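Local coordinates for hypothetical protein (PDB 2IAY) that is of unknown function but may play a part in amino-acid metabolism, at residues D13-Y17 / R99-A103; T18-K24 / D109-T113. One frame throughout, in Å; residues are numbered along the deposited sequence. Where two conformers were deposited one is given.

Contact 1 (13-17 with 99-103) and contact 2 (18-24 with 109-113) follow one another along the same pieces of chain. The first segments run on directly through strand 17-19, and helix 92-107 is followed by strand 111-113. Their centres lie about 13 Å apart. The two contacts also touch. Thr113 OG1 is 2.7 Å from Thr16 O, a probable hydrogen bond, and Tyr17 CD2 packs 4.0 Å from Leu111 CD1. Contact 1 ties the approach to strand 17-19, and its first residue Tyr17, to helix 92-107 by charge and ring packing. Contact 2 pairs the strand itself with the C-terminal strand.

Contact 1: residues D13-Y17 / R99-A103; sequences DTKTY and RYILA
Arg99 grips the Asp13 carboxylate end-on with two nitrogens. NH2 gives to Asp13 OD1 at 2.8 Å, and NH1 gives to Asp13 OD2 at 2.9 Å in a nearly straight bond. Both oxygens are met on their syn sides. The two flat groups lie nearly in one plane, 17° apart, as suits a two-bond salt bridge. Asp13 CG stands anti to the backbone N (chi1 -156°). This torsion also brings OD1 within 3.1 Å of Lys15 N, which comes from above the carboxylate plane, on the face away from Arg99 NH2. The result is an Asx turn, in the segment between strands 7-8 and 17-19 of a small antiparallel sheet. The salt bridge thus joins this turn to helix 92-107, whose Arg99 chain bends at chi2 (-61°) before reaching across. Lys15 lays its extended chain over one guanidinium face, with CD 3.8 Å from Arg99 CZ. Lys15 NZ lies 4.2 Å from Arg99 NE, a like charge that the Asp13 carboxylate probably offsets in part. Tyr17 OH lies 2.9 Å from Arg99 NH1, but this hydrogen bond is weak and bent. One turn further along the helix, Leu102 sets CD1 over one face of the Tyr17 ring in a CH-pi contact, 3.6 Å from Tyr17 CZ. Met72 of strand 70-76 touches both Tyr17 and Leu102.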
ATOM      1  N   ASP A  13       5.573  -9.478   6.535  1.00 12.33           N
ATOM      2  CA  ASP A  13       4.317 -10.097   6.183  1.00 11.18           C
ATOM      3  C   ASP A  13       4.518 -11.540   5.722  1.00 12.76           C
ATOM      4  O   ASP A  13       5.572 -11.896   5.200  1.00 14.58           O
ATOM      5  CB  ASP A  13       3.653  -9.221   5.097  1.00 10.73           C
ATOM      6  CG  ASP A  13       2.133  -9.371   5.020  1.00 10.39           C
ATOM      7  OD1 ASP A  13       1.547 -10.369   5.531  1.00 10.72           O
ATOM      8  OD2 ASP A  13       1.489  -8.494   4.353  1.00 10.58           O
ATOM      9  N   THR A  14       3.476 -12.344   5.862  1.00 10.54           N
ATOM     10  CA  THR A  14       3.451 -13.684   5.281  1.00 12.37           C
ATOM     11  C   THR A  14       2.767 -13.717   3.903  1.00 13.52           C
ATOM     12  O   THR A  14       2.899 -14.668   3.148  1.00 17.54           O
ATOM     13  CB  THR A  14       2.779 -14.675   6.223  1.00 13.45           C
ATOM     14  OG1 THR A  14       1.400 -14.341   6.334  1.00 18.62           O
ATOM     15  CG2 THR A  14       3.507 -14.673   7.588  1.00 14.39           C
ATOM     16  N   LYS A  15       2.064 -12.654   3.535  1.00 12.19           N
ATOM     17  CA  LYS A  15       1.375 -12.561   2.252  1.00 12.60           C
ATOM     18  C   LYS A  15       2.191 -11.709   1.296  1.00 11.11           C
ATOM     19  O   LYS A  15       2.818 -10.772   1.722  1.00 12.62           O
ATOM     20  CB  LYS A  15       0.010 -11.827   2.430  1.00 13.43           C
ATOM     21  CG  LYS A  15      -0.919 -12.599   3.274  1.00 17.31           C
ATOM     22  CD  LYS A  15      -2.278 -12.003   3.306  1.00 14.86           C
ATOM     23  CE  LYS A  15      -2.996 -12.739   4.425  1.00 19.66           C
ATOM     24  NZ  LYS A  15      -4.422 -12.765   4.367  1.00 25.04           N
ATOM     25  N   THR A  16       2.089 -12.011   0.016  1.00 10.71           N
ATOM     26  CA  THR A  16       2.625 -11.199  -1.070  0.50  9.97           C
ATOM     27  C   THR A  16       1.434 -10.636  -1.854  1.00 10.80           C
ATOM     28  O   THR A  16       0.474 -11.374  -2.125  1.00 13.26           O
ATOM     29  CB  THR A  16       3.574 -12.066  -1.947  0.50 11.29           C
ATOM     30  OG1 THR A  16       4.743 -12.387  -1.194  0.50 12.87           O
ATOM     31  CG2 THR A  16       4.043 -11.360  -3.170  0.50  9.65           C
ATOM     32  N   TYR A  17       1.522  -9.374  -2.256  1.00  8.62           N
ATOM     33  CA  TYR A  17       0.487  -8.754  -3.066  1.00  8.84           C
ATOM     34  C   TYR A  17       1.018  -8.597  -4.472  1.00  8.65           C
ATOM     35  O   TYR A  17       2.180  -8.248  -4.682  1.00 10.08           O
ATOM     36  CB  TYR A  17       0.079  -7.384  -2.471  1.00  7.64           C
ATOM     37  CG  TYR A  17      -0.682  -7.547  -1.204  1.00  8.19           C
ATOM     38  CD1 TYR A  17      -0.030  -7.592   0.013  1.00  9.34           C
ATOM     39  CD2 TYR A  17      -2.059  -7.683  -1.219  1.00  9.44           C
ATOM     40  CE1 TYR A  17      -0.728  -7.770   1.184  1.00  9.75           C
ATOM     41  CE2 TYR A  17      -2.749  -7.840  -0.045  1.00 10.93           C
ATOM     42  CZ  TYR A  17      -2.070  -7.912   1.150  1.00 10.69           C
ATOM     43  OH  TYR A  17      -2.742  -8.095   2.331  1.00 14.71           O
ATOM     44  N   ARG A  99      -5.125  -4.409   6.466  1.00  6.73           N
ATOM     45  CA  ARG A  99      -5.872  -5.427   5.723  1.00  7.06           C
ATOM     46  C   ARG A  99      -7.218  -4.940   5.213  1.00  6.92           C
ATOM     47  O   ARG A  99      -7.652  -5.296   4.122  1.00  7.70           O
ATOM     48  CB  ARG A  99      -6.044  -6.678   6.568  1.00  6.86           C
ATOM     49  CG  ARG A  99      -4.775  -7.500   6.805  1.00  6.93           C
ATOM     50  CD  ARG A  99      -4.151  -8.039   5.525  1.00  7.89           C
ATOM     51  NE  ARG A  99      -3.180  -9.086   5.899  1.00  8.34           N
ATOM     52  CZ  ARG A  99      -1.879  -9.109   5.658  1.00  8.10           C
ATOM     53  NH1 ARG A  99      -1.332  -8.247   4.835  1.00  8.58           N
ATOM     54  NH2 ARG A  99      -1.120 -10.009   6.269  1.00  9.02           N
ATOM     55  N   TYR A 100      -7.896  -4.114   6.005  1.00  7.12           N
ATOM     56  CA  TYR A 100      -9.153  -3.517   5.603  1.00  6.95           C
ATOM     57  C   TYR A 100      -8.980  -2.648   4.354  1.00  6.54           C
ATOM     58  O   TYR A 100      -9.764  -2.726   3.430  1.00  8.08           O
ATOM     59  CB  TYR A 100      -9.713  -2.701   6.806  1.00  7.94           C
ATOM     60  CG  TYR A 100     -11.088  -2.130   6.560  1.00  9.50           C
ATOM     61  CD1 TYR A 100     -11.269  -0.932   5.910  1.00 12.32           C
ATOM     62  CD2 TYR A 100     -12.213  -2.855   6.922  1.00 12.06           C
ATOM     63  CE1 TYR A 100     -12.578  -0.449   5.656  1.00 15.51           C
ATOM     64  CE2 TYR A 100     -13.485  -2.388   6.711  1.00 15.96           C
ATOM     65  CZ  TYR A 100     -13.656  -1.207   6.076  1.00 14.71           C
ATOM     66  OH  TYR A 100     -14.928  -0.772   5.860  1.00 21.47           O
ATOM     67  N   ILE A 101      -7.957  -1.802   4.364  1.00  6.55           N
ATOM     68  CA  ILE A 101      -7.665  -0.946   3.250  1.00  8.10           C
ATOM     69  C   ILE A 101      -7.385  -1.779   2.003  1.00  7.45           C
ATOM     70  O   ILE A 101      -7.920  -1.529   0.906  1.00  9.46           O
ATOM     71  CB  ILE A 101      -6.472   0.012   3.581  1.00  8.46           C
ATOM     72  CG1 ILE A 101      -6.864   1.008   4.672  1.00  8.40           C
ATOM     73  CG2 ILE A 101      -5.996   0.736   2.315  1.00 10.45           C
ATOM     74  CD1 ILE A 101      -5.669   1.649   5.383  1.00 10.56           C
ATOM     75  N   LEU A 102      -6.492  -2.755   2.137  1.00  7.99           N
ATOM     76  CA  LEU A 102      -6.110  -3.569   0.990  1.00  8.68           C
ATOM     77  C   LEU A 102      -7.211  -4.485   0.496  1.00  8.55           C
ATOM     78  O   LEU A 102      -7.249  -4.816  -0.669  1.00  8.72           O
ATOM     79  CB  LEU A 102      -4.827  -4.340   1.275  1.00  9.44           C
ATOM     80  CG  LEU A 102      -3.594  -3.482   1.574  1.00 11.01           C
ATOM     81  CD1 LEU A 102      -2.353  -4.346   1.785  1.00 14.53           C
ATOM     82  CD2 LEU A 102      -3.358  -2.471   0.466  1.00 12.06           C
ATOM     83  N   ALA A 103      -8.143  -4.861   1.366  1.00  8.62           N
ATOM     84  CA  ALA A 103      -9.250  -5.690   0.941  1.00  7.77           C
ATOM     85  C   ALA A 103     -10.064  -4.968  -0.116  1.00  8.23           C
ATOM     86  O   ALA A 103     -10.563  -5.574  -1.027  1.00  8.51           O
ATOM     87  CB  ALA A 103     -10.160  -6.024   2.148  1.00 10.67           C
TER

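Contact 2: residues T18-K24 / D109-T113; sequences TLSPTVK and DILTT
Asp109 OD2 is held by Thr22 OG1 and Lys24 NZ. Thr22 OG1 donates to its syn lone pair at 2.6 Å, and Lys24 NZ makes a salt bridge to it at 2.9 Å. The other oxygen, OD1, accepts from Ser20 OG at 2.7 Å, with the hydroxyl above the carboxylate plane. Ser20 OG also accepts from Thr22 N, an ST turn within the type I beta turn from Ser20 to Val23. This turn leads from strand 17-19, the middle strand of a three-stranded antiparallel sheet. The Lys24 chain bends at chi3 and chi4 (70°), which turns its ammonium back to Asp109 and to Thr22 O. With an alanine here in place of Asp109, the Ser20 and Thr22 hydroxyls would probably lose the carboxylate they both give to, and the Lys24 ammonium its charged mate. Back in strand 17-19, Thr18 forms a hydrogen-bonded pair with Thr112 of strand 111-113, with Thr18 N 2.8 Å from Thr112 O. Leu19 and Leu111 form a non-hydrogen-bonded pair on the other face, where Phe70 touches both. Val23 CG2 approaches Ile110 CG1 at 4.3 Å. A water accepts from Lys24 N and donates to Asp109 O at 2.9 Å.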
ATOM      1  N   THR A  18       0.146  -8.865  -5.444  1.00  7.74           N
ATOM      2  CA  THR A  18       0.452  -8.744  -6.853  1.00  8.04           C
ATOM      3  C   THR A  18      -0.416  -7.695  -7.494  1.00  8.37           C
ATOM      4  O   THR A  18      -1.613  -7.628  -7.270  1.00  9.16           O
ATOM      5  CB  THR A  18       0.177 -10.096  -7.515  1.00  9.66           C
ATOM      6  OG1 THR A  18       1.038 -11.073  -6.929  1.00 10.80           O
ATOM      7  CG2 THR A  18       0.441 -10.082  -9.030  1.00 11.13           C
ATOM      8  N   LEU A  19       0.173  -6.873  -8.340  1.00  8.81           N
ATOM      9  CA  LEU A  19      -0.581  -5.874  -9.090  1.00  8.08           C
ATOM     10  C   LEU A  19      -1.415  -6.586 -10.148  1.00  9.37           C
ATOM     11  O   LEU A  19      -0.910  -7.387 -10.881  1.00 11.60           O
ATOM     12  CB  LEU A  19       0.386  -4.878  -9.724  1.00  9.56           C
ATOM     13  CG  LEU A  19      -0.244  -3.693 -10.481  1.00  8.18           C
ATOM     14  CD1 LEU A  19      -0.984  -2.745  -9.541  1.00 10.42           C
ATOM     15  CD2 LEU A  19       0.788  -2.949 -11.292  1.00  9.72           C
ATOM     16  N   SER A  20      -2.683  -6.252 -10.239  1.00  8.77           N
ATOM     17  CA  SER A  20      -3.521  -6.844 -11.246  1.00  8.56           C
ATOM     18  C   SER A  20      -3.023  -6.483 -12.627  1.00  8.28           C
ATOM     19  O   SER A  20      -2.800  -5.316 -12.917  1.00  8.91           O
ATOM     20  CB  SER A  20      -4.962  -6.405 -11.131  1.00  8.96           C
ATOM     21  OG  SER A  20      -5.637  -6.865 -12.285  1.00 10.51           O
ATOM     22  N   PRO A  21      -2.942  -7.475 -13.549  1.00  8.87           N
ATOM     23  CA  PRO A  21      -2.548  -7.191 -14.917  1.00  9.22           C
ATOM     24  C   PRO A  21      -3.621  -6.418 -15.699  1.00 10.72           C
ATOM     25  O   PRO A  21      -3.364  -6.015 -16.821  1.00 13.70           O
ATOM     26  CB  PRO A  21      -2.309  -8.574 -15.514  1.00 12.03           C
ATOM     27  CG  PRO A  21      -3.190  -9.471 -14.748  1.00 13.90           C
ATOM     28  CD  PRO A  21      -3.150  -8.913 -13.328  1.00 11.30           C
ATOM     29  N   THR A  22      -4.789  -6.242 -15.091  1.00 10.15           N
ATOM     30  CA  THR A  22      -5.898  -5.523 -15.701  1.00 10.67           C
ATOM     31  C   THR A  22      -6.263  -4.269 -14.926  1.00 10.78           C
ATOM     32  O   THR A  22      -7.342  -3.713 -15.135  1.00 12.06           O
ATOM     33  CB  THR A  22      -7.130  -6.444 -15.848  1.00 10.76           C
ATOM     34  OG1 THR A  22      -7.488  -7.020 -14.582  1.00 12.27           O
ATOM     35  CG2 THR A  22      -6.823  -7.549 -16.822  1.00 14.27           C
ATOM     36  N   VAL A  23      -5.346  -3.764 -14.106  1.00  9.36           N
ATOM     37  CA  VAL A  23      -5.591  -2.568 -13.304  1.00  8.16           C
ATOM     38  C   VAL A  23      -5.943  -1.372 -14.202  1.00  8.44           C
ATOM     39  O   VAL A  23      -5.324  -1.148 -15.231  1.00 10.62           O
ATOM     40  CB  VAL A  23      -4.409  -2.291 -12.382  1.00  8.03           C
ATOM     41  CG1 VAL A  23      -3.146  -1.844 -13.149  1.00  9.68           C
ATOM     42  CG2 VAL A  23      -4.764  -1.255 -11.343  1.00  9.15           C
ATOM     43  N   LYS A  24      -6.888  -0.575 -13.749  1.00  7.31           N
ATOM     44  CA  LYS A  24      -7.420   0.532 -14.537  1.00  7.49           C
ATOM     45  C   LYS A  24      -7.172   1.854 -13.836  1.00  6.98           C
ATOM     46  O   LYS A  24      -7.429   2.028 -12.649  1.00  8.26           O
ATOM     47  CB  LYS A  24      -8.921   0.352 -14.778  1.00  8.52           C
ATOM     48  CG  LYS A  24      -9.223  -0.894 -15.645  1.00 10.23           C
ATOM     49  CD  LYS A  24     -10.676  -1.359 -15.543  1.00 11.91           C
ATOM     50  CE  LYS A  24     -10.831  -2.880 -15.625  1.00 15.44           C
ATOM     51  NZ  LYS A  24     -10.298  -3.505 -14.400  1.00 15.21           N
ATOM     52  N   ASP A 109     -10.032  -5.127  -8.184  1.00  8.42           N
ATOM     53  CA  ASP A 109      -9.103  -5.485  -9.266  1.00  9.03           C
ATOM     54  C   ASP A 109      -7.892  -4.577  -9.345  1.00  8.57           C
ATOM     55  O   ASP A 109      -7.437  -4.240 -10.431  1.00  8.98           O
ATOM     56  CB  ASP A 109      -9.820  -5.607 -10.634  1.00 10.14           C
ATOM     57  CG  ASP A 109      -8.947  -6.157 -11.763  1.00 10.83           C
ATOM     58  OD1 ASP A 109      -8.178  -7.097 -11.528  1.00 10.99           O
ATOM     59  OD2 ASP A 109      -9.034  -5.666 -12.918  1.00 12.78           O
ATOM     60  N   ILE A 110      -7.344  -4.227  -8.178  1.00  7.73           N
ATOM     61  CA  ILE A 110      -6.081  -3.511  -8.105  1.00  7.19           C
ATOM     62  C   ILE A 110      -4.953  -4.440  -7.691  1.00  7.54           C
ATOM     63  O   ILE A 110      -3.889  -4.436  -8.333  1.00  7.95           O
ATOM     64  CB  ILE A 110      -6.175  -2.251  -7.204  1.00  8.80           C
ATOM     65  CG1 ILE A 110      -7.205  -1.240  -7.811  1.00 10.16           C
ATOM     66  CG2 ILE A 110      -4.797  -1.629  -6.986  1.00  8.46           C
ATOM     67  CD1 ILE A 110      -7.630  -0.137  -6.874  1.00 12.29           C
ATOM     68  N   LEU A 111      -5.184  -5.214  -6.631  1.00  7.19           N
ATOM     69  CA  LEU A 111      -4.209  -6.187  -6.112  1.00  7.59           C
ATOM     70  C   LEU A 111      -4.855  -7.559  -6.019  1.00  7.89           C
ATOM     71  O   LEU A 111      -6.071  -7.654  -5.819  1.00  8.75           O
ATOM     72  CB  LEU A 111      -3.731  -5.802  -4.705  1.00  8.07           C
ATOM     73  CG  LEU A 111      -2.990  -4.473  -4.567  1.00  7.31           C
ATOM     74  CD1 LEU A 111      -2.646  -4.236  -3.081  1.00  8.61           C
ATOM     75  CD2 LEU A 111      -1.722  -4.451  -5.445  1.00  9.45           C
ATOM     76  N   THR A 112      -4.022  -8.582  -6.073  1.00  7.45           N
ATOM     77  CA  THR A 112      -4.397  -9.941  -5.652  1.00  7.99           C
ATOM     78  C   THR A 112      -3.370 -10.446  -4.650  1.00  8.32           C
ATOM     79  O   THR A 112      -2.327  -9.842  -4.460  1.00  8.94           O
ATOM     80  CB  THR A 112      -4.506 -10.894  -6.819  1.00  9.26           C
ATOM     81  OG1 THR A 112      -3.223 -11.019  -7.438  1.00 10.12           O
ATOM     82  CG2 THR A 112      -5.566 -10.448  -7.795  1.00 10.06           C
ATOM     83  N   THR A 113      -3.680 -11.537  -3.979  1.00  8.61           N
ATOM     84  CA  THR A 113      -2.684 -12.229  -3.174  0.50  7.71           C
ATOM     85  C   THR A 113      -2.837 -13.731  -3.410  1.00  8.63           C
ATOM     86  O   THR A 113      -3.761 -14.183  -4.082  1.00  9.33           O
ATOM     87  CB  THR A 113      -2.765 -11.780  -1.671  0.50  9.52           C
ATOM     88  OG1 THR A 113      -1.703 -12.336  -0.899  0.50  7.73           O
ATOM     89  CG2 THR A 113      -4.068 -12.150  -1.037  0.50 11.31           C
TER
HETATM   90  O   HOH W   1      -8.678  -2.063 -11.866  1.00 10.49           O